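Local coordinates for protein glycosyl hydrolase (Rhizobium leguminosarum bv. trifolii, PDB 5NDX) that probably hydrolyses O-glycosidic bonds as a family 39 glycoside hydrolase, a bacterial orthologue of human alpha-L-iduronidase, at residues Q40-P49 / L586-M594; D359-E370 / F483-P492. The protein carries 2 engineered substitutions. One frame throughout, in Å; residues are numbered along the deposited sequence.

Contact 1: residues Q40-P49 / L586-M594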
loop_
_atom_site.group_PDB
_atom_site.type_symbol
_atom_site.label_atom_id
_atom_site.label_comp_id
_atom_site.label_asym_id
_atom_site.label_seq_id
_atom_site.Cartn_x
_atom_site.Cartn_y
_atom_site.Cartn_z
ATOM N N GLN A 40 10.194 -10.527 5.480
ATOM C CA GLN A 40 11.028 -9.676 4.633
ATOM C C GLN A 40 10.172 -8.615 3.931
ATOM O O GLN A 40 10.554 -7.454 3.910
ATOM C CB GLN A 40 11.799 -10.478 3.607
ATOM C CG GLN A 40 12.939 -9.687 3.036
ATOM C CD GLN A 40 13.694 -10.450 1.941
ATOM O OE1 GLN A 40 14.364 -11.504 2.184
ATOM N NE2 GLN A 40 13.655 -9.912 0.785
ATOM N N MET A 41 9.018 -9.025 3.418
ATOM C CA MET A 41 8.127 -8.100 2.723
ATOM C C MET A 41 7.683 -6.928 3.603
ATOM O O MET A 41 7.569 -5.809 3.116
ATOM C CB MET A 41 6.926 -8.844 2.183
ATOM C CG MET A 41 7.306 -9.825 1.087
ATOM S SD MET A 41 6.047 -11.078 0.864
ATOM C CE MET A 41 6.598 -11.795 -0.688
ATOM N N LEU A 42 7.423 -7.195 4.890
ATOM C CA LEU A 42 6.967 -6.152 5.800
ATOM C C LEU A 42 7.980 -5.031 6.032
ATOM O O LEU A 42 7.584 -3.931 6.347
ATOM C CB LEU A 42 6.510 -6.730 7.137
ATOM C CG LEU A 42 5.296 -7.620 7.086
ATOM C CD1 LEU A 42 5.000 -8.196 8.455
ATOM C CD2 LEU A 42 4.095 -6.893 6.571
ATOM N N ALA A 43 9.264 -5.321 5.900
ATOM C CA ALA A 43 10.297 -4.294 5.934
ATOM C C ALA A 43 10.128 -3.328 4.779
ATOM O O ALA A 43 10.226 -2.117 4.975
ATOM C CB ALA A 43 11.669 -4.947 5.849
ATOM N N TYR A 44 9.899 -3.849 3.554
ATOM C CA TYR A 44 9.652 -2.916 2.430
ATOM C C TYR A 44 8.342 -2.181 2.593
ATOM O O TYR A 44 8.284 -0.979 2.344
ATOM C CB TYR A 44 9.590 -3.598 1.090
ATOM C CG TYR A 44 10.768 -4.386 0.681
ATOM C CD1 TYR A 44 11.840 -3.832 -0.033
ATOM C CD2 TYR A 44 10.811 -5.726 0.993
ATOM C CE1 TYR A 44 12.886 -4.643 -0.462
ATOM C CE2 TYR A 44 11.864 -6.496 0.622
ATOM C CZ TYR A 44 12.894 -5.970 -0.099
ATOM O OH TYR A 44 13.871 -6.904 -0.402
ATOM N N ILE A 45 7.296 -2.892 3.043
ATOM C CA ILE A 45 5.956 -2.312 3.177
ATOM C C ILE A 45 5.920 -1.221 4.263
ATOM O O ILE A 45 5.311 -0.177 4.070
ATOM C CB ILE A 45 4.916 -3.383 3.458
ATOM C CG1 ILE A 45 4.781 -4.301 2.248
ATOM C CG2 ILE A 45 3.564 -2.772 3.802
ATOM C CD1 ILE A 45 4.113 -5.632 2.587
ATOM N N GLY A 46 6.630 -1.430 5.364
ATOM C CA GLY A 46 6.725 -0.414 6.416
ATOM C C GLY A 46 7.735 0.689 6.179
ATOM O O GLY A 46 7.883 1.554 7.008
ATOM N N GLY A 47 8.505 0.602 5.128
ATOM C CA GLY A 47 9.536 1.585 4.840
ATOM C C GLY A 47 9.222 2.730 3.892
ATOM O O GLY A 47 10.132 3.467 3.560
ATOM N N LEU A 48 7.968 2.893 3.467
ATOM C CA LEU A 48 7.584 3.932 2.512
ATOM C C LEU A 48 7.633 5.282 3.182
ATOM O O LEU A 48 7.408 5.390 4.352
ATOM C CB LEU A 48 6.203 3.722 1.891
ATOM C CG LEU A 48 6.077 2.757 0.712
ATOM C CD1 LEU A 48 6.196 1.355 1.166
ATOM C CD2 LEU A 48 4.743 2.884 -0.012
ATOM N N PRO A 49 7.899 6.343 2.418
ATOM C CA PRO A 49 7.971 7.673 3.041
ATOM C C PRO A 49 6.704 7.995 3.787
ATOM O O PRO A 49 5.611 7.736 3.268
ATOM C CB PRO A 49 8.095 8.601 1.855
ATOM C CG PRO A 49 8.697 7.777 0.771
ATOM C CD PRO A 49 8.272 6.364 1.006
ATOM N N LEU A 586 17.663 5.285 -2.567
ATOM C CA LEU A 586 16.489 4.616 -2.057
ATOM C C LEU A 586 15.588 5.657 -1.494
ATOM O O LEU A 586 16.008 6.423 -0.606
ATOM C CB LEU A 586 16.875 3.650 -0.956
ATOM C CG LEU A 586 17.778 2.503 -1.398
ATOM C CD1 LEU A 586 18.468 1.894 -0.179
ATOM C CD2 LEU A 586 16.945 1.469 -2.197
ATOM N N ILE A 587 14.335 5.688 -1.898
ATOM C CA ILE A 587 13.394 6.541 -1.155
ATOM C C ILE A 587 12.680 5.856 0.033
ATOM O O ILE A 587 12.106 6.556 0.872
ATOM C CB ILE A 587 12.353 7.246 -2.031
ATOM C CG1 ILE A 587 11.484 6.236 -2.728
ATOM C CG2 ILE A 587 13.025 8.162 -3.032
ATOM C CD1 ILE A 587 10.406 6.924 -3.545
ATOM N N SER A 588 12.691 4.531 0.073
ATOM C CA SER A 588 12.116 3.773 1.174
ATOM C C SER A 588 13.240 3.295 2.082
ATOM O O SER A 588 14.369 3.128 1.651
ATOM C CB SER A 588 11.290 2.540 0.642
ATOM O OG SER A 588 10.010 3.002 0.135
ATOM N N THR A 589 12.902 3.036 3.330
ATOM C CA THR A 589 13.879 2.720 4.356
ATOM C C THR A 589 14.043 1.236 4.521
ATOM O O THR A 589 13.859 0.706 5.596
ATOM C CB THR A 589 13.442 3.355 5.676
ATOM O OG1 THR A 589 12.209 2.770 6.087
ATOM C CG2 THR A 589 13.285 4.848 5.497
ATOM N N ALA A 590 14.440 0.580 3.431
ATOM C CA ALA A 590 14.635 -0.842 3.408
ATOM C C ALA A 590 15.597 -1.198 2.277
ATOM O O ALA A 590 15.665 -0.504 1.275
ATOM C CB ALA A 590 13.301 -1.564 3.247
ATOM N N PHE A 591 16.413 -2.219 2.491
ATOM C CA PHE A 591 17.370 -2.640 1.483
ATOM C C PHE A 591 17.789 -4.080 1.646
ATOM O O PHE A 591 18.177 -4.494 2.723
ATOM C CB PHE A 591 18.591 -1.721 1.522
ATOM C CG PHE A 591 19.644 -2.075 0.512
ATOM C CD1 PHE A 591 19.446 -1.820 -0.834
ATOM C CD2 PHE A 591 20.822 -2.724 0.900
ATOM C CE1 PHE A 591 20.437 -2.145 -1.791
ATOM C CE2 PHE A 591 21.793 -3.066 -0.054
ATOM C CZ PHE A 591 21.599 -2.768 -1.403
ATOM N N LEU A 592 17.705 -4.849 0.571
ATOM C CA LEU A 592 18.185 -6.212 0.559
ATOM C C LEU A 592 19.629 -6.256 0.029
ATOM O O LEU A 592 19.871 -5.864 -1.106
ATOM C CB LEU A 592 17.260 -7.165 -0.265
ATOM C CG LEU A 592 17.933 -8.535 0.008
ATOM C CD1 LEU A 592 17.170 -9.434 0.942
ATOM C CD2 LEU A 592 18.634 -9.224 -1.111
ATOM N N HIS A 593 20.598 -6.683 0.859
ATOM C CA HIS A 593 21.992 -6.816 0.417
ATOM C C HIS A 593 22.369 -8.276 0.183
ATOM O O HIS A 593 22.149 -9.101 1.070
ATOM C CB HIS A 593 22.962 -6.281 1.490
ATOM C CG HIS A 593 24.373 -6.187 0.996
ATOM N ND1 HIS A 593 25.463 -6.592 1.742
ATOM C CD2 HIS A 593 24.860 -5.780 -0.206
ATOM C CE1 HIS A 593 26.569 -6.373 1.045
ATOM N NE2 HIS A 593 26.233 -5.904 -0.146
ATOM N N MET A 594 22.959 -8.572 -0.963
ATOM C CA MET A 594 23.381 -9.922 -1.368
ATOM C C MET A 594 24.885 -10.127 -1.047
ATOM O O MET A 594 25.699 -9.219 -1.281
ATOM C CB MET A 594 23.155 -10.097 -2.885
ATOM C CG MET A 594 21.757 -9.684 -3.407
ATOM S SD MET A 594 21.542 -9.727 -5.226
ATOM C CE MET A 594 21.550 -11.509 -5.418
#

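Contact 2: residues D359-E370 / F483-P492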
loop_
_atom_site.group_PDB
_atom_site.type_symbol
_atom_site.label_atom_id
_atom_site.label_comp_id
_atom_site.label_asym_id
_atom_site.label_seq_id
_atom_site.Cartn_x
_atom_site.Cartn_y
_atom_site.Cartn_z
ATOM N N ASP A 359 14.180 -15.162 -3.333
ATOM C CA ASP A 359 14.403 -13.771 -3.603
ATOM C C ASP A 359 13.071 -13.165 -4.022
ATOM O O ASP A 359 12.284 -13.790 -4.773
ATOM C CB ASP A 359 15.454 -13.604 -4.686
ATOM C CG ASP A 359 16.874 -13.788 -4.159
ATOM O OD1 ASP A 359 17.390 -12.848 -3.539
ATOM O OD2 ASP A 359 17.469 -14.872 -4.361
ATOM N N ILE A 360 12.857 -11.932 -3.583
ATOM C CA ILE A 360 11.715 -11.148 -4.016
ATOM C C ILE A 360 12.175 -9.840 -4.635
ATOM O O ILE A 360 13.101 -9.185 -4.149
ATOM C CB ILE A 360 10.701 -10.851 -2.895
ATOM C CG1 ILE A 360 11.353 -10.263 -1.651
ATOM C CG2 ILE A 360 9.947 -12.124 -2.599
ATOM C CD1 ILE A 360 10.365 -9.960 -0.545
ATOM N N ILE A 361 11.507 -9.496 -5.744
ATOM C CA ILE A 361 11.755 -8.305 -6.465
ATOM C C ILE A 361 10.489 -7.419 -6.453
ATOM O O ILE A 361 9.397 -7.890 -6.736
ATOM C CB ILE A 361 12.166 -8.647 -7.895
ATOM C CG1 ILE A 361 13.457 -9.463 -7.943
ATOM C CG2 ILE A 361 12.341 -7.400 -8.721
ATOM C CD1 ILE A 361 14.710 -8.763 -7.421
ATOM N N LYS A 362 10.645 -6.158 -6.110
ATOM C CA LYS A 362 9.547 -5.157 -6.138
ATOM C C LYS A 362 8.929 -4.920 -7.468
ATOM O O LYS A 362 9.605 -4.739 -8.460
ATOM C CB LYS A 362 10.037 -3.786 -5.656
ATOM C CG LYS A 362 10.205 -3.748 -4.197
ATOM C CD LYS A 362 11.007 -2.594 -3.536
ATOM C CE LYS A 362 10.929 -1.248 -4.126
ATOM N NZ LYS A 362 11.556 -0.213 -3.180
ATOM N N LYS A 363 7.620 -4.834 -7.451
ATOM C CA LYS A 363 6.819 -4.619 -8.645
ATOM C C LYS A 363 6.103 -3.258 -8.570
ATOM O O LYS A 363 6.106 -2.616 -7.503
ATOM C CB LYS A 363 5.792 -5.753 -8.751
ATOM C CG LYS A 363 6.394 -7.073 -9.195
ATOM C CD LYS A 363 5.410 -8.232 -9.038
ATOM C CE LYS A 363 4.202 -8.116 -9.963
ATOM N NZ LYS A 363 3.244 -9.161 -9.584
ATOM N N PRO A 364 5.453 -2.842 -9.687
ATOM C CA PRO A 364 4.829 -1.523 -9.749
ATOM C C PRO A 364 3.723 -1.245 -8.788
ATOM O O PRO A 364 3.496 -0.077 -8.487
ATOM C CB PRO A 364 4.363 -1.388 -11.205
ATOM C CG PRO A 364 5.347 -2.256 -11.951
ATOM C CD PRO A 364 5.648 -3.403 -11.034
ATOM N N GLY A 365 3.064 -2.269 -8.262
ATOM C CA GLY A 365 2.055 -2.077 -7.244
ATOM C C GLY A 365 2.608 -1.388 -5.986
ATOM O O GLY A 365 1.842 -0.723 -5.276
ATOM N N LEU A 366 3.900 -1.611 -5.683
ATOM C CA LEU A 366 4.564 -1.044 -4.513
ATOM C C LEU A 366 5.239 0.264 -4.867
ATOM O O LEU A 366 5.051 1.245 -4.151
ATOM C CB LEU A 366 5.607 -1.996 -3.882
ATOM C CG LEU A 366 6.331 -1.524 -2.619
ATOM C CD1 LEU A 366 5.311 -1.027 -1.595
ATOM C CD2 LEU A 366 7.136 -2.666 -2.015
ATOM N N THR A 367 5.949 0.298 -5.986
ATOM C CA THR A 367 6.670 1.499 -6.377
ATOM C C THR A 367 5.737 2.647 -6.646
ATOM O O THR A 367 6.043 3.804 -6.318
ATOM C CB THR A 367 7.626 1.265 -7.535
ATOM O OG1 THR A 367 6.899 0.761 -8.665
ATOM C CG2 THR A 367 8.704 0.280 -7.135
ATOM N N SER A 368 4.572 2.361 -7.194
ATOM C CA SER A 368 3.605 3.414 -7.399
ATOM C C SER A 368 3.234 4.049 -6.031
ATOM O O SER A 368 3.095 5.266 -5.946
ATOM C CB SER A 368 2.335 2.923 -8.093
ATOM O OG SER A 368 1.782 1.869 -7.336
ATOM N N MET A 369 3.044 3.211 -5.013
ATOM C CA MET A 369 2.737 3.687 -3.660
ATOM C C MET A 369 3.881 4.428 -2.990
ATOM O O MET A 369 3.628 5.379 -2.216
ATOM C CB MET A 369 2.204 2.545 -2.794
ATOM C CG MET A 369 0.871 2.032 -3.350
ATOM S SD MET A 369 0.259 0.684 -2.373
ATOM C CE MET A 369 -0.899 1.520 -1.313
ATOM N N GLU A 370 5.113 4.059 -3.312
ATOM C CA GLU A 370 6.277 4.844 -2.906
ATOM C C GLU A 370 6.243 6.283 -3.419
ATOM O O GLU A 370 6.520 7.208 -2.658
ATOM C CB GLU A 370 7.600 4.200 -3.340
ATOM C CG GLU A 370 7.931 2.912 -2.601
ATOM C CD GLU A 370 9.333 2.318 -2.928
ATOM O OE1 GLU A 370 10.393 2.759 -2.399
ATOM O OE2 GLU A 370 9.364 1.373 -3.717
ATOM N N PHE A 483 20.136 -10.806 -10.514
ATOM C CA PHE A 483 19.425 -10.254 -9.394
ATOM C C PHE A 483 19.891 -8.839 -8.993
ATOM O O PHE A 483 19.042 -8.001 -8.649
ATOM C CB PHE A 483 19.478 -11.171 -8.186
ATOM C CG PHE A 483 18.419 -12.250 -8.176
ATOM C CD1 PHE A 483 17.081 -11.931 -8.263
ATOM C CD2 PHE A 483 18.767 -13.587 -8.003
ATOM C CE1 PHE A 483 16.098 -12.911 -8.223
ATOM C CE2 PHE A 483 17.801 -14.572 -7.946
ATOM C CZ PHE A 483 16.462 -14.240 -8.091
ATOM N N ALA A 484 21.189 -8.564 -9.075
ATOM C CA ALA A 484 21.724 -7.241 -8.759
ATOM C C ALA A 484 21.194 -6.249 -9.815
ATOM O O ALA A 484 20.832 -5.127 -9.490
ATOM C CB ALA A 484 23.277 -7.217 -8.711
ATOM N N GLU A 485 21.118 -6.682 -11.062
ATOM C CA GLU A 485 20.541 -5.864 -12.121
ATOM C C GLU A 485 19.043 -5.600 -11.872
ATOM O O GLU A 485 18.592 -4.486 -12.024
ATOM C CB GLU A 485 20.851 -6.509 -13.486
ATOM C CG GLU A 485 20.328 -5.794 -14.707
ATOM C CD GLU A 485 20.496 -6.611 -16.053
ATOM O OE1 GLU A 485 20.996 -7.792 -16.082
ATOM O OE2 GLU A 485 20.112 -6.042 -17.097
ATOM N N LEU A 486 18.287 -6.597 -11.430
ATOM C CA LEU A 486 16.870 -6.412 -11.128
ATOM C C LEU A 486 16.648 -5.512 -9.948
ATOM O O LEU A 486 15.738 -4.665 -9.965
ATOM C CB LEU A 486 16.143 -7.756 -10.883
ATOM C CG LEU A 486 16.087 -8.746 -12.052
ATOM C CD1 LEU A 486 15.273 -9.942 -11.648
ATOM C CD2 LEU A 486 15.528 -8.197 -13.354
ATOM N N ARG A 487 17.461 -5.667 -8.911
ATOM C CA ARG A 487 17.327 -4.835 -7.729
ATOM C C ARG A 487 17.742 -3.354 -7.977
ATOM O O ARG A 487 17.285 -2.456 -7.237
ATOM C CB ARG A 487 18.109 -5.430 -6.528
ATOM C CG ARG A 487 17.512 -6.733 -6.055
ATOM C CD ARG A 487 17.966 -7.125 -4.674
ATOM N NE ARG A 487 17.038 -8.075 -4.070
ATOM C CZ ARG A 487 17.217 -9.382 -4.086
ATOM N NH1 ARG A 487 18.310 -9.910 -4.627
ATOM N NH2 ARG A 487 16.301 -10.169 -3.561
ATOM N N ARG A 488 18.616 -3.087 -8.945
ATOM C CA ARG A 488 18.859 -1.690 -9.378
ATOM C C ARG A 488 17.599 -1.131 -10.062
ATOM O O ARG A 488 17.152 -0.014 -9.756
ATOM C CB ARG A 488 20.065 -1.591 -10.308
ATOM C CG ARG A 488 20.450 -0.201 -10.873
ATOM C CD ARG A 488 21.656 -0.238 -11.861
ATOM N NE ARG A 488 22.570 -1.425 -11.661
ATOM C CZ ARG A 488 22.785 -2.489 -12.504
ATOM N NH1 ARG A 488 22.193 -2.602 -13.717
ATOM N NH2 ARG A 488 23.624 -3.485 -12.124
ATOM N N ALA A 489 17.016 -1.938 -10.945
ATOM C CA ALA A 489 15.850 -1.540 -11.701
ATOM C C ALA A 489 14.596 -1.440 -10.871
ATOM O O ALA A 489 13.690 -0.694 -11.274
ATOM C CB ALA A 489 15.600 -2.489 -12.891
ATOM N N GLN A 490 14.530 -2.112 -9.717
ATOM C CA GLN A 490 13.282 -2.182 -8.977
ATOM C C GLN A 490 12.984 -0.922 -8.189
ATOM O O GLN A 490 11.842 -0.734 -7.775
ATOM C CB GLN A 490 13.255 -3.345 -7.979
ATOM C CG GLN A 490 13.998 -3.094 -6.648
ATOM C CD GLN A 490 14.041 -4.282 -5.707
ATOM O OE1 GLN A 490 14.568 -4.182 -4.553
ATOM N NE2 GLN A 490 13.517 -5.383 -6.123
ATOM N N GLU A 491 14.002 -0.083 -7.977
ATOM C CA GLU A 491 13.856 1.102 -7.138
ATOM C C GLU A 491 13.287 2.286 -7.915
ATOM O O GLU A 491 13.693 2.528 -9.054
ATOM C CB GLU A 491 15.203 1.528 -6.519
ATOM C CG GLU A 491 15.909 0.475 -5.641
ATOM C CD GLU A 491 15.059 -0.116 -4.523
ATOM O OE1 GLU A 491 14.062 0.534 -4.083
ATOM O OE2 GLU A 491 15.429 -1.245 -4.042
ATOM N N PRO A 492 12.368 3.043 -7.294
ATOM C CA PRO A 492 11.822 4.253 -7.965
ATOM C C PRO A 492 12.985 5.082 -8.499
ATOM O O PRO A 492 13.892 5.476 -7.751
ATOM C CB PRO A 492 11.102 4.970 -6.838
ATOM C CG PRO A 492 10.624 3.868 -5.976
ATOM C CD PRO A 492 11.706 2.805 -6.008
HETATM O O HOH W 1 14.590 -7.084 -3.198
HETATM O O HOH W 2 9.850 -2.086 -9.208
HETATM O O HOH W 3 13.056 2.771 -2.402
#

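Contact 1: residues Q40-P49 / L586-M594
Y44, in helix 36-45, and G47, in the loop that follows, pack against A590 and T589 in a buried interdomain contact between a TIM barrel and the C-terminal beta domain. In sequence the helix falls between the first two barrel strands, 24-27 and 55-58, whereas strand 590-594 is an outer strand of a three-stranded antiparallel sheet. Their axes approach to 8.0 Å at 139°, so helix and strand run in roughly opposing directions. Small residues let the backbones come close: A590 points its methyl at the last helical turn, CB lying 3.6 Å from A43 O and 4.2 Å from Y44 CD1. Farther along the strand, L592 has CG anti to the backbone N (chi1 -175°), and this sends CD1 to within 3.6 Å of Q40 NE2, the two side chains crossing at about a right angle. L592 CB meets Y44 OH at 3.4 Å, and a weak hydrogen bond from Q40 NE2 reaches the same hydroxyl in the plane of the ring. Beyond the helix, P49 CG rests 3.6 Å from I587 O. T589, the centre of an inverse gamma turn, has its hydroxyl hydrogen-bonded to W556 O; its OG1 sits only 3.2 Å from G47 CA, where a beta carbon would be tightly crowded. The backbone joins directly here too: T589 N donates to G47 O over 2.8 Å, with an N-H...O angle of 161°.

Contact 2: residues D359-E370 / F483-P492
D359 lays its CB over one face of the F483 ring, 4.0 Å from the centroid in a CH-pi contact, while I361 CD1 meets the ring at its edge. R487 reaches the same aspartate end-on: NH2 bonds D359 OD1 at 2.9 Å on the anti lone pair, and NH1 adds a longer bond to that oxygen from above the carboxylate plane. D359 OD2 has its own salt bridge, to R549. I361, with CG1 beside its backbone N (chi1 -62°), brings CD1 over a face of the guanidinium and within 3.9 Å of L486 CB. Water 1 links R487 NE to I360 O. Replacing R487 by a leucine would probably leave D359 OD1 without its cationic mate and water 1 without its N-H donor. K362 NZ is gripped by two carboxylates, E491 OE1 and E370 OE2, each at 2.8 Å and on the syn side. E370 OE1 also takes a hydrogen bond from S588 OG, and both acids share water 3. A strand packed on a helix thus carries a separate Asp-Arg salt bridge at one end and the buried K362-E370-E491 network at the other, where helix 480-489 leads into strand 493-503 of the large mixed sheet.

How the contacts relate
Both contacts are buried, their centres 10 Å apart, and contact 2 is nested within the long chain loop that contact 1 closes. Contact 1 joins the barrel helix to the C-terminal domain through small residues, apolar side chains and one backbone bond, whereas contact 2 sets strand 358-362 and helix 364-372 against helix 480-489 largely through paired charges. They meet directly. A probable hydrogen bond of 2.6 Å runs from S588 OG to E370 OE1, linking the 586-594 segment to the salt-bridge network; L592 and M594 pack on R487, and Q40 on I360. Strand 590-594, part of contact 1, thus also packs on helix 480-489 of contact 2, and both contacts lie away from the ligand sites.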